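Local structure of probable AP endonuclease (African swine fever virus, 6KI3) at residues 220-224 and 262-266; 23-27 and 64-69; 40-44 and 293-297. The protein probably cleaves DNA on the 5' side of abasic sites as a zinc-dependent repair endonuclease, with 3'-5' exonuclease, 3'-phosphatase and 3'-repair diesterase activities. All blocks are in the same frame, centred on the assembly; numbering follows the deposited sequence.

Contact 1 (220-224 and 262-266); sequences IMFHL and FVEYI. With ZN (zinc ion), chain J.
Phe222 on the barrel strand 220-227 drives its ring between Phe262, Tyr265 and Ile266 of helix 258-269, a strand-to-helix layer of the xylose isomerase-like TIM barrel. Strand and helix run nearly antiparallel, at 147°, with axes 10.4 Å apart, and side chains bridge the gap. The tight part lies round the far end of Phe222. Its CE1 comes to 3.3 Å from CE1 of Tyr265, the two rings meeting rim to rim with planes at 73°. Phe222 CE2 stands in the plane of the Phe262 ring, at its edge, 3.7 Å from CD1 of Phe262. Ile266 slides past Phe222 in the opposite direction, its CG1 3.6 Å from CD1 of Phe222. A chi1 of 170°, trans to the backbone N, carries the Tyr265 ring toward the start of the strand, where OH touches CD1 of Ile220 at 3.4 Å.

Packing is looser at the other end. Leu224 and Ile266 meet tip to tip, both Leu224 methyls near CD1 of Ile266, CD2 the closer at 3.8 Å. Glu264, partly exposed, bonds through OE1 to the hydroxyl of Tyr198. On the strand's inner face, His223 binds a zinc ion shared with Glu147, Asp184, Glu276 and a DNA phosphate. Its NE2 is hydrogen-bonded to OE1 of Gln48, which should help fix the imidazole's rotation, while ND1 of His223 reaches the zinc at 2.3 Å.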
ATOM      1  N   ILE A 220      -2.333 -10.319   0.937  1.00 34.15           N
ATOM      2  CA  ILE A 220      -2.935  -9.256   0.141  1.00 33.20           C
ATOM      3  C   ILE A 220      -3.162  -8.045   1.035  1.00 30.12           C
ATOM      4  O   ILE A 220      -3.750  -8.167   2.115  1.00 32.49           O
ATOM      5  CB  ILE A 220      -4.259  -9.703  -0.509  1.00 35.85           C
ATOM      6  CG1 ILE A 220      -4.006 -10.797  -1.549  1.00 35.01           C
ATOM      7  CG2 ILE A 220      -4.968  -8.518  -1.145  1.00 31.62           C
ATOM      8  CD1 ILE A 220      -5.255 -11.246  -2.287  1.00 34.94           C
ATOM      9  N   MET A 221      -2.687  -6.883   0.587  1.00 29.46           N
ATOM     10  CA  MET A 221      -2.935  -5.610   1.249  1.00 30.87           C
ATOM     11  C   MET A 221      -3.514  -4.633   0.234  1.00 27.45           C
ATOM     12  O   MET A 221      -3.474  -4.866  -0.976  1.00 26.52           O
ATOM     13  CB  MET A 221      -1.657  -5.038   1.878  1.00 26.07           C
ATOM     14  CG  MET A 221      -0.626  -4.567   0.869  1.00 24.71           C
ATOM     15  SD  MET A 221       0.746  -3.702   1.650  1.00 27.14           S
ATOM     16  CE  MET A 221      -0.062  -2.193   2.176  1.00 20.50           C
ATOM     17  N   PHE A 222      -4.050  -3.521   0.734  1.00 25.35           N
ATOM     18  CA  PHE A 222      -4.789  -2.587  -0.104  1.00 28.00           C
ATOM     19  C   PHE A 222      -4.349  -1.151   0.131  1.00 24.39           C
ATOM     20  O   PHE A 222      -4.067  -0.748   1.264  1.00 26.49           O
ATOM     21  CB  PHE A 222      -6.295  -2.696   0.142  1.00 25.99           C
ATOM     22  CG  PHE A 222      -6.919  -3.900  -0.488  1.00 28.39           C
ATOM     23  CD1 PHE A 222      -6.981  -5.100   0.195  1.00 29.84           C
ATOM     24  CD2 PHE A 222      -7.440  -3.831  -1.770  1.00 27.82           C
ATOM     25  CE1 PHE A 222      -7.554  -6.209  -0.387  1.00 33.43           C
ATOM     26  CE2 PHE A 222      -8.015  -4.939  -2.358  1.00 32.12           C
ATOM     27  CZ  PHE A 222      -8.072  -6.131  -1.665  1.00 31.91           C
ATOM     28  N   HIS A 223      -4.299  -0.388  -0.958  1.00 20.85           N
ATOM     29  CA  HIS A 223      -4.195   1.066  -0.926  1.00 24.87           C
ATOM     30  C   HIS A 223      -5.551   1.621  -1.346  1.00 25.76           C
ATOM     31  O   HIS A 223      -5.916   1.551  -2.524  1.00 25.56           O
ATOM     32  CB  HIS A 223      -3.087   1.566  -1.851  1.00 24.46           C
ATOM     33  CG  HIS A 223      -1.705   1.269  -1.361  1.00 24.87           C
ATOM     34  ND1 HIS A 223      -0.591   1.379  -2.167  1.00 25.17           N
ATOM     35  CD2 HIS A 223      -1.252   0.877  -0.147  1.00 20.98           C
ATOM     36  CE1 HIS A 223       0.486   1.063  -1.472  1.00 21.97           C
ATOM     37  NE2 HIS A 223       0.113   0.753  -0.244  1.00 21.98           N
ATOM     38  N   LEU A 224      -6.302   2.155  -0.383  1.00 25.10           N
ATOM     39  CA  LEU A 224      -7.648   2.671  -0.640  1.00 27.12           C
ATOM     40  C   LEU A 224      -7.529   4.117  -1.102  1.00 27.59           C
ATOM     41  O   LEU A 224      -7.523   5.052  -0.300  1.00 27.49           O
ATOM     42  CB  LEU A 224      -8.522   2.550   0.603  1.00 26.49           C
ATOM     43  CG  LEU A 224      -8.773   1.134   1.124  1.00 31.47           C
ATOM     44  CD1 LEU A 224      -9.840   1.143   2.210  1.00 33.11           C
ATOM     45  CD2 LEU A 224      -9.165   0.203  -0.013  1.00 26.57           C
ATOM     46  N   PHE A 262     -14.971  -3.220  -1.573  1.00 40.39           N
ATOM     47  CA  PHE A 262     -13.592  -3.419  -1.139  1.00 36.96           C
ATOM     48  C   PHE A 262     -13.498  -3.467   0.381  1.00 36.59           C
ATOM     49  O   PHE A 262     -12.699  -4.230   0.935  1.00 37.02           O
ATOM     50  CB  PHE A 262     -12.692  -2.314  -1.696  1.00 34.57           C
ATOM     51  CG  PHE A 262     -12.242  -2.546  -3.112  1.00 38.62           C
ATOM     52  CD1 PHE A 262     -11.126  -3.322  -3.379  1.00 35.30           C
ATOM     53  CD2 PHE A 262     -12.926  -1.980  -4.175  1.00 37.41           C
ATOM     54  CE1 PHE A 262     -10.705  -3.536  -4.680  1.00 32.15           C
ATOM     55  CE2 PHE A 262     -12.511  -2.190  -5.478  1.00 37.74           C
ATOM     56  CZ  PHE A 262     -11.399  -2.969  -5.730  1.00 37.37           C
ATOM     57  N   VAL A 263     -14.307  -2.660   1.071  1.00 37.52           N
ATOM     58  CA  VAL A 263     -14.284  -2.656   2.530  1.00 39.05           C
ATOM     59  C   VAL A 263     -14.780  -3.990   3.078  1.00 40.47           C
ATOM     60  O   VAL A 263     -14.265  -4.493   4.083  1.00 40.33           O
ATOM     61  CB  VAL A 263     -15.111  -1.473   3.069  1.00 39.74           C
ATOM     62  CG1 VAL A 263     -15.210  -1.530   4.587  1.00 39.60           C
ATOM     63  CG2 VAL A 263     -14.496  -0.156   2.624  1.00 39.25           C
ATOM     64  N   GLU A 264     -15.774  -4.590   2.419  1.00 40.11           N
ATOM     65  CA  GLU A 264     -16.302  -5.869   2.885  1.00 41.30           C
ATOM     66  C   GLU A 264     -15.283  -6.989   2.708  1.00 37.75           C
ATOM     67  O   GLU A 264     -15.165  -7.869   3.569  1.00 39.72           O
ATOM     68  CB  GLU A 264     -17.602  -6.199   2.152  1.00 42.99           C
ATOM     69  CG  GLU A 264     -18.795  -5.363   2.595  1.00 47.60           C
ATOM     70  CD  GLU A 264     -20.060  -5.698   1.824  1.00 52.95           C
ATOM     71  OE1 GLU A 264     -19.954  -6.048   0.630  1.00 47.70           O
ATOM     72  OE2 GLU A 264     -21.159  -5.618   2.414  1.00 53.16           O
ATOM     73  N   TYR A 265     -14.540  -6.980   1.598  1.00 34.72           N
ATOM     74  CA  TYR A 265     -13.498  -7.983   1.406  1.00 37.94           C
ATOM     75  C   TYR A 265     -12.359  -7.786   2.398  1.00 37.07           C
ATOM     76  O   TYR A 265     -11.829  -8.760   2.946  1.00 39.71           O
ATOM     77  CB  TYR A 265     -12.978  -7.935  -0.032  1.00 38.52           C
ATOM     78  CG  TYR A 265     -11.737  -8.767  -0.277  1.00 38.97           C
ATOM     79  CD1 TYR A 265     -10.467  -8.234  -0.090  1.00 40.68           C
ATOM     80  CD2 TYR A 265     -11.834 -10.084  -0.705  1.00 42.66           C
ATOM     81  CE1 TYR A 265      -9.336  -8.990  -0.310  1.00 39.91           C
ATOM     82  CE2 TYR A 265     -10.703 -10.845  -0.933  1.00 40.96           C
ATOM     83  CZ  TYR A 265      -9.457 -10.293  -0.733  1.00 38.14           C
ATOM     84  OH  TYR A 265      -8.326 -11.042  -0.955  1.00 39.85           O
ATOM     85  N   ILE A 266     -11.961  -6.533   2.631  1.00 38.55           N
ATOM     86  CA  ILE A 266     -10.911  -6.247   3.604  1.00 39.67           C
ATOM     87  C   ILE A 266     -11.347  -6.688   4.996  1.00 40.45           C
ATOM     88  O   ILE A 266     -10.543  -7.196   5.786  1.00 39.12           O
ATOM     89  CB  ILE A 266     -10.549  -4.751   3.564  1.00 36.03           C
ATOM     90  CG1 ILE A 266      -9.832  -4.414   2.256  1.00 34.67           C
ATOM     91  CG2 ILE A 266      -9.691  -4.363   4.759  1.00 35.08           C
ATOM     92  CD1 ILE A 266      -9.671  -2.931   2.017  1.00 32.19           C
TER
HETATM   93 ZN    ZN J 302       0.066   3.043  -3.672  1.00 28.15          ZN

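Contact 2 (23-27 and 64-69); sequences TTCIT and DDKVEL
OD1 of Asp65 is gripped by two donors from one residue, the backbone N and the hydroxyl of Thr27. The hydroxyl bond is the shorter, with Thr27 OG1 2.7 Å from Asp65 OD1, and it arrives nearly along the C-O direction. The amide comes in on the syn lone pair at 164°. The other oxygen, OD2, takes the amide of Ile26 on its own syn lone pair, 2.8 Å from Ile26 N and at 156°. One carboxylate thus receives two successive backbone N-H groups of the first turn of helix 25-39. Thr24 holds the N-cap position but makes no capping bond of its own; Asp65 supplies acceptors from another helix instead. A negative charge at a helix N-terminus should be favoured by the helix dipole, and these three bonds probably help keep Asp65 ionised although it is buried.

Thr27 lies alongside Asp65, pointing the other way. Its chi1 of -49° puts OG1 beside the backbone N, which brings both donors onto the same oxygen. The methyl CG2 of Thr24 rests 3.8 Å from CB of Asp64, and a water joins Thr23 OG1 to Asp64 N.

The contact ties the start of helix 25-39 to helix 63-76 in the outer helical layer of the TIM barrel, next to the Cys25-Cys21 disulfide; Ile26 and Leu69 both pack on Ile61, and Leu69 meets Val112 of helix 96-112.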
ATOM      1  N   THR A  23      16.489  12.566  16.351  1.00 35.62           N
ATOM      2  CA  THR A  23      16.935  11.223  16.010  1.00 33.85           C
ATOM      3  C   THR A  23      15.809  10.198  15.938  1.00 32.35           C
ATOM      4  O   THR A  23      16.064   9.055  15.544  1.00 30.79           O
ATOM      5  CB  THR A  23      17.977  10.749  17.031  1.00 36.31           C
ATOM      6  OG1 THR A  23      18.405   9.424  16.703  1.00 48.60           O
ATOM      7  CG2 THR A  23      17.384  10.755  18.436  1.00 34.94           C
ATOM      8  N   THR A  24      14.584  10.566  16.302  1.00 32.31           N
ATOM      9  CA  THR A  24      13.459   9.635  16.361  1.00 31.68           C
ATOM     10  C   THR A  24      12.250  10.204  15.628  1.00 31.54           C
ATOM     11  O   THR A  24      11.129  10.213  16.139  1.00 29.75           O
ATOM     12  CB  THR A  24      13.091   9.317  17.808  1.00 30.02           C
ATOM     13  OG1 THR A  24      12.762  10.533  18.493  1.00 29.40           O
ATOM     14  CG2 THR A  24      14.250   8.637  18.525  1.00 29.59           C
ATOM     15  N   CYS A  25      12.461  10.674  14.397  1.00 30.85           N
ATOM     16  CA  CYS A  25      11.416  11.426  13.708  1.00 29.92           C
ATOM     17  C   CYS A  25      10.293  10.530  13.194  1.00 27.81           C
ATOM     18  O   CYS A  25       9.126  10.938  13.205  1.00 30.22           O
ATOM     19  CB  CYS A  25      12.028  12.231  12.564  1.00 33.59           C
ATOM     20  SG  CYS A  25      13.111  13.555  13.140  1.00 39.80           S
ATOM     21  N   ILE A  26      10.614   9.319  12.737  1.00 26.76           N
ATOM     22  CA  ILE A  26       9.574   8.435  12.214  1.00 28.50           C
ATOM     23  C   ILE A  26       8.651   7.976  13.336  1.00 27.58           C
ATOM     24  O   ILE A  26       7.421   8.031  13.213  1.00 26.91           O
ATOM     25  CB  ILE A  26      10.198   7.237  11.475  1.00 27.35           C
ATOM     26  CG1 ILE A  26      11.061   7.719  10.308  1.00 29.67           C
ATOM     27  CG2 ILE A  26       9.107   6.291  10.987  1.00 24.85           C
ATOM     28  CD1 ILE A  26      11.717   6.598   9.531  1.00 27.21           C
ATOM     29  N   THR A  27       9.232   7.513  14.446  1.00 26.52           N
ATOM     30  CA  THR A  27       8.424   7.084  15.583  1.00 28.61           C
ATOM     31  C   THR A  27       7.633   8.248  16.166  1.00 28.41           C
ATOM     32  O   THR A  27       6.478   8.080  16.576  1.00 30.57           O
ATOM     33  CB  THR A  27       9.317   6.455  16.654  1.00 27.13           C
ATOM     34  OG1 THR A  27      10.190   5.495  16.047  1.00 25.99           O
ATOM     35  CG2 THR A  27       8.473   5.765  17.712  1.00 28.74           C
ATOM     36  N   ASP A  64      18.422   5.378  16.946  1.00 30.10           N
ATOM     37  CA  ASP A  64      17.446   5.616  18.007  1.00 33.20           C
ATOM     38  C   ASP A  64      16.023   5.462  17.487  1.00 33.44           C
ATOM     39  O   ASP A  64      15.140   4.971  18.202  1.00 31.18           O
ATOM     40  CB  ASP A  64      17.642   7.007  18.608  1.00 35.60           C
ATOM     41  CG  ASP A  64      18.989   7.170  19.280  1.00 38.64           C
ATOM     42  OD1 ASP A  64      19.591   6.148  19.675  1.00 51.75           O
ATOM     43  OD2 ASP A  64      19.445   8.324  19.417  1.00 37.90           O
ATOM     44  N   ASP A  65      15.784   5.873  16.240  1.00 30.82           N
ATOM     45  CA  ASP A  65      14.468   5.698  15.641  1.00 31.39           C
ATOM     46  C   ASP A  65      14.130   4.221  15.487  1.00 31.87           C
ATOM     47  O   ASP A  65      12.984   3.812  15.707  1.00 29.09           O
ATOM     48  CB  ASP A  65      14.416   6.405  14.287  1.00 30.71           C
ATOM     49  CG  ASP A  65      13.085   7.077  14.031  1.00 30.58           C
ATOM     50  OD1 ASP A  65      12.144   6.858  14.822  1.00 30.11           O
ATOM     51  OD2 ASP A  65      12.982   7.826  13.037  1.00 34.53           O
ATOM     52  N   LYS A  66      15.120   3.402  15.120  1.00 31.11           N
ATOM     53  CA  LYS A  66      14.875   1.977  14.924  1.00 30.60           C
ATOM     54  C   LYS A  66      14.498   1.290  16.232  1.00 28.79           C
ATOM     55  O   LYS A  66      13.672   0.370  16.240  1.00 29.99           O
ATOM     56  CB  LYS A  66      16.107   1.317  14.303  1.00 29.75           C
ATOM     57  CG  LYS A  66      16.415   1.805  12.896  1.00 33.02           C
ATOM     58  CD  LYS A  66      17.803   1.388  12.437  1.00 37.36           C
ATOM     59  CE  LYS A  66      17.890  -0.111  12.206  1.00 36.57           C
ATOM     60  NZ  LYS A  66      19.120  -0.475  11.449  1.00 43.15           N
ATOM     61  N   VAL A  67      15.088   1.723  17.348  1.00 26.56           N
ATOM     62  CA  VAL A  67      14.775   1.110  18.635  1.00 28.14           C
ATOM     63  C   VAL A  67      13.408   1.567  19.129  1.00 31.43           C
ATOM     64  O   VAL A  67      12.607   0.760  19.617  1.00 30.17           O
ATOM     65  CB  VAL A  67      15.883   1.424  19.657  1.00 30.17           C
ATOM     66  CG1 VAL A  67      15.527   0.851  21.022  1.00 23.59           C
ATOM     67  CG2 VAL A  67      17.216   0.875  19.174  1.00 29.61           C
ATOM     68  N   GLU A  68      13.114   2.864  19.008  1.00 29.37           N
ATOM     69  CA  GLU A  68      11.823   3.370  19.461  1.00 30.17           C
ATOM     70  C   GLU A  68      10.683   2.886  18.575  1.00 29.06           C
ATOM     71  O   GLU A  68       9.569   2.669  19.067  1.00 27.46           O
ATOM     72  CB  GLU A  68      11.847   4.898  19.513  1.00 29.33           C
ATOM     73  CG  GLU A  68      12.821   5.468  20.534  1.00 30.89           C
ATOM     74  CD  GLU A  68      12.507   5.025  21.951  1.00 35.41           C
ATOM     75  OE1 GLU A  68      11.401   5.335  22.444  1.00 37.74           O
ATOM     76  OE2 GLU A  68      13.364   4.362  22.571  1.00 37.03           O
ATOM     77  N   LEU A  69      10.935   2.709  17.274  1.00 25.44           N
ATOM     78  CA  LEU A  69       9.875   2.267  16.374  1.00 28.73           C
ATOM     79  C   LEU A  69       9.400   0.864  16.725  1.00 31.34           C
ATOM     80  O   LEU A  69       8.200   0.573  16.660  1.00 27.36           O
ATOM     81  CB  LEU A  69      10.355   2.324  14.924  1.00 29.12           C
ATOM     82  CG  LEU A  69       9.351   1.886  13.859  1.00 28.65           C
ATOM     83  CD1 LEU A  69       8.062   2.679  13.985  1.00 22.90           C
ATOM     84  CD2 LEU A  69       9.948   2.045  12.470  1.00 28.27           C
TER
HETATM   85  O   HOH W   1      20.483   7.260  16.270  1.00 36.00           O

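Contact 3 (40-44 and 293-297); sequences IGFPF and FTTLK
Phe293 meets two phenylalanines of the loop 40-44, Phe42 and Phe44, and the three rings form an aromatic cluster. Phe44 turns its edge to Phe293 in an edge-to-face pair: CE1 of Phe44 sits over the centre of the Phe293 ring, 3.6 Å from CZ of Phe293, with the centroids 4.9 Å apart and the planes at 58°. Phe42 meets Phe293 differently. Its plane is inclined by 43°, and CD1 of Phe293 lies over one face of Phe42, displaced toward the rim and 3.7 Å from both CD1 and CE1 of Phe42. The chi1 of -161° sets the Phe42 ring roughly anti to its backbone N and carries it toward the helix. There CD2 of Phe42 approaches the backbone O of Phe293 to 3.4 Å, while that oxygen accepts the helical bond from Lys297 N.

Lys297 passes Phe42 in the opposite direction, placing its CB at the ring's edge, in plane. The chain then bends at its third torsion and runs past the backbone of Gly41, with CD 3.9 Å from O of Gly41. At the start of the loop, CD1 of Ile40 rests 4.2 Å from CB of Phe293.

Gly41, with positive phi, is the C' residue of a Schellman motif that ends helix 25-39. The contact joins the connection between helix 25-39 and strand 46-49 to the C-terminal helix 282-300. Beneath the cluster lies the barrel sheet: Phe42 packs on Phe7 and Phe293 on Ala9 of strand 6-10, and Phe293 and Leu296 also reach Leu275 of strand 272-275. The Phe44 ring stacks on Tyr33 of helix 25-39.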
ATOM      1  N   ILE A  40     -10.300  11.380  16.728  1.00 44.20           N
ATOM      2  CA  ILE A  40     -11.438  11.335  15.819  1.00 45.19           C
ATOM      3  C   ILE A  40     -12.161  10.000  15.946  1.00 47.63           C
ATOM      4  O   ILE A  40     -13.068   9.696  15.164  1.00 49.55           O
ATOM      5  CB  ILE A  40     -10.983  11.605  14.376  1.00 47.54           C
ATOM      6  CG1 ILE A  40      -9.896  10.616  13.959  1.00 48.57           C
ATOM      7  CG2 ILE A  40     -10.457  13.018  14.269  1.00 48.85           C
ATOM      8  CD1 ILE A  40     -10.363   9.575  12.983  1.00 45.00           C
ATOM      9  N   GLY A  41     -11.767   9.203  16.937  1.00 44.08           N
ATOM     10  CA  GLY A  41     -12.501   7.994  17.255  1.00 49.97           C
ATOM     11  C   GLY A  41     -12.325   6.849  16.287  1.00 48.47           C
ATOM     12  O   GLY A  41     -13.201   5.984  16.205  1.00 50.50           O
ATOM     13  N   PHE A  42     -11.218   6.814  15.546  1.00 48.41           N
ATOM     14  CA  PHE A  42     -10.892   5.704  14.651  1.00 44.45           C
ATOM     15  C   PHE A  42      -9.524   5.180  15.060  1.00 41.15           C
ATOM     16  O   PHE A  42      -8.488   5.700  14.612  1.00 39.53           O
ATOM     17  CB  PHE A  42     -10.908   6.144  13.188  1.00 40.98           C
ATOM     18  CG  PHE A  42     -11.039   5.011  12.209  1.00 42.54           C
ATOM     19  CD1 PHE A  42      -9.921   4.317  11.777  1.00 40.25           C
ATOM     20  CD2 PHE A  42     -12.280   4.649  11.712  1.00 42.89           C
ATOM     21  CE1 PHE A  42     -10.040   3.277  10.874  1.00 40.98           C
ATOM     22  CE2 PHE A  42     -12.407   3.611  10.808  1.00 42.85           C
ATOM     23  CZ  PHE A  42     -11.285   2.923  10.389  1.00 43.77           C
ATOM     24  N   PRO A  43      -9.467   4.164  15.923  1.00 40.46           N
ATOM     25  CA  PRO A  43      -8.163   3.629  16.338  1.00 39.91           C
ATOM     26  C   PRO A  43      -7.414   2.992  15.178  1.00 37.80           C
ATOM     27  O   PRO A  43      -7.784   1.912  14.707  1.00 40.80           O
ATOM     28  CB  PRO A  43      -8.532   2.595  17.410  1.00 38.94           C
ATOM     29  N   PHE A  44      -6.365   3.664  14.710  1.00 33.55           N
ATOM     30  CA  PHE A  44      -5.592   3.164  13.581  1.00 35.08           C
ATOM     31  C   PHE A  44      -4.942   1.831  13.924  1.00 28.98           C
ATOM     32  O   PHE A  44      -4.268   1.698  14.949  1.00 33.87           O
ATOM     33  CB  PHE A  44      -4.523   4.181  13.180  1.00 32.00           C
ATOM     34  CG  PHE A  44      -5.079   5.458  12.619  1.00 31.30           C
ATOM     35  CD1 PHE A  44      -6.187   5.444  11.789  1.00 33.62           C
ATOM     36  CD2 PHE A  44      -4.494   6.676  12.928  1.00 29.03           C
ATOM     37  CE1 PHE A  44      -6.698   6.620  11.271  1.00 31.69           C
ATOM     38  CE2 PHE A  44      -4.999   7.855  12.413  1.00 31.17           C
ATOM     39  CZ  PHE A  44      -6.103   7.827  11.585  1.00 32.54           C
ATOM     40  N   PHE A 293     -12.247   8.652   7.255  1.00 39.22           N
ATOM     41  CA  PHE A 293     -12.293   7.601   8.265  1.00 41.55           C
ATOM     42  C   PHE A 293     -13.632   7.546   8.988  1.00 41.98           C
ATOM     43  O   PHE A 293     -14.026   6.477   9.467  1.00 43.31           O
ATOM     44  CB  PHE A 293     -11.145   7.775   9.263  1.00 40.38           C
ATOM     45  CG  PHE A 293      -9.807   7.355   8.720  1.00 37.73           C
ATOM     46  CD1 PHE A 293      -9.536   6.018   8.475  1.00 39.61           C
ATOM     47  CD2 PHE A 293      -8.824   8.291   8.453  1.00 34.02           C
ATOM     48  CE1 PHE A 293      -8.309   5.625   7.973  1.00 32.48           C
ATOM     49  CE2 PHE A 293      -7.595   7.904   7.951  1.00 33.43           C
ATOM     50  CZ  PHE A 293      -7.338   6.570   7.711  1.00 28.84           C
ATOM     51  N   THR A 294     -14.347   8.671   9.082  1.00 40.81           N
ATOM     52  CA  THR A 294     -15.715   8.619   9.588  1.00 45.04           C
ATOM     53  C   THR A 294     -16.632   7.906   8.603  1.00 46.32           C
ATOM     54  O   THR A 294     -17.512   7.138   9.008  1.00 46.46           O
ATOM     55  CB  THR A 294     -16.233  10.028   9.880  1.00 44.50           C
ATOM     56  OG1 THR A 294     -15.964  10.884   8.762  1.00 51.12           O
ATOM     57  CG2 THR A 294     -15.570  10.597  11.129  1.00 46.51           C
ATOM     58  N   THR A 295     -16.439   8.147   7.303  1.00 45.43           N
ATOM     59  CA  THR A 295     -17.178   7.397   6.293  1.00 45.22           C
ATOM     60  C   THR A 295     -16.804   5.920   6.333  1.00 45.61           C
ATOM     61  O   THR A 295     -17.670   5.048   6.194  1.00 44.35           O
ATOM     62  CB  THR A 295     -16.914   7.981   4.904  1.00 43.11           C
ATOM     63  OG1 THR A 295     -17.320   9.356   4.878  1.00 46.75           O
ATOM     64  CG2 THR A 295     -17.687   7.211   3.841  1.00 43.76           C
ATOM     65  N   LEU A 296     -15.516   5.622   6.523  1.00 44.82           N
ATOM     66  CA  LEU A 296     -15.100   4.235   6.705  1.00 46.46           C
ATOM     67  C   LEU A 296     -15.741   3.631   7.947  1.00 46.53           C
ATOM     68  O   LEU A 296     -16.196   2.482   7.921  1.00 45.24           O
ATOM     69  CB  LEU A 296     -13.577   4.148   6.789  1.00 41.97           C
ATOM     70  CG  LEU A 296     -12.822   4.008   5.466  1.00 41.96           C
ATOM     71  CD1 LEU A 296     -11.328   4.171   5.686  1.00 38.52           C
ATOM     72  CD2 LEU A 296     -13.125   2.663   4.825  1.00 39.33           C
ATOM     73  N   LYS A 297     -15.793   4.394   9.042  1.00 42.74           N
ATOM     74  CA  LYS A 297     -16.426   3.900  10.260  1.00 48.88           C
ATOM     75  C   LYS A 297     -17.908   3.620  10.046  1.00 48.95           C
ATOM     76  O   LYS A 297     -18.468   2.720  10.684  1.00 52.87           O
ATOM     77  CB  LYS A 297     -16.225   4.905  11.396  1.00 47.59           C
ATOM     78  CG  LYS A 297     -16.696   4.416  12.758  1.00 50.04           C
ATOM     79  CD  LYS A 297     -16.294   5.386  13.858  1.00 53.74           C
ATOM     80  CE  LYS A 297     -16.771   6.798  13.553  1.00 53.54           C
ATOM     81  NZ  LYS A 297     -16.391   7.758  14.627  1.00 57.13           N
TER

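Contacts 1 and 3, their centres 15 Å apart, each set an outer helix against a barrel strand or loop, and they touch where Val263 CG2 packs 3.8 Å from Leu296 CD2. Contact 2 stands apart, 29 Å from contact 1 and across the chain's centre from it, yet helix 25-39 links it to contact 3: the helix's first turn enters contact 2, and the loop after it enters contact 3. Contact 2 closes before contact 1 opens, contact 1 is nested within the span closed by contact 3, and contacts 2 and 3 interlace. Contact 3 thus brings the early barrel segments to the C-terminal helix, while contact 1 backs the strand whose His223 binds zinc.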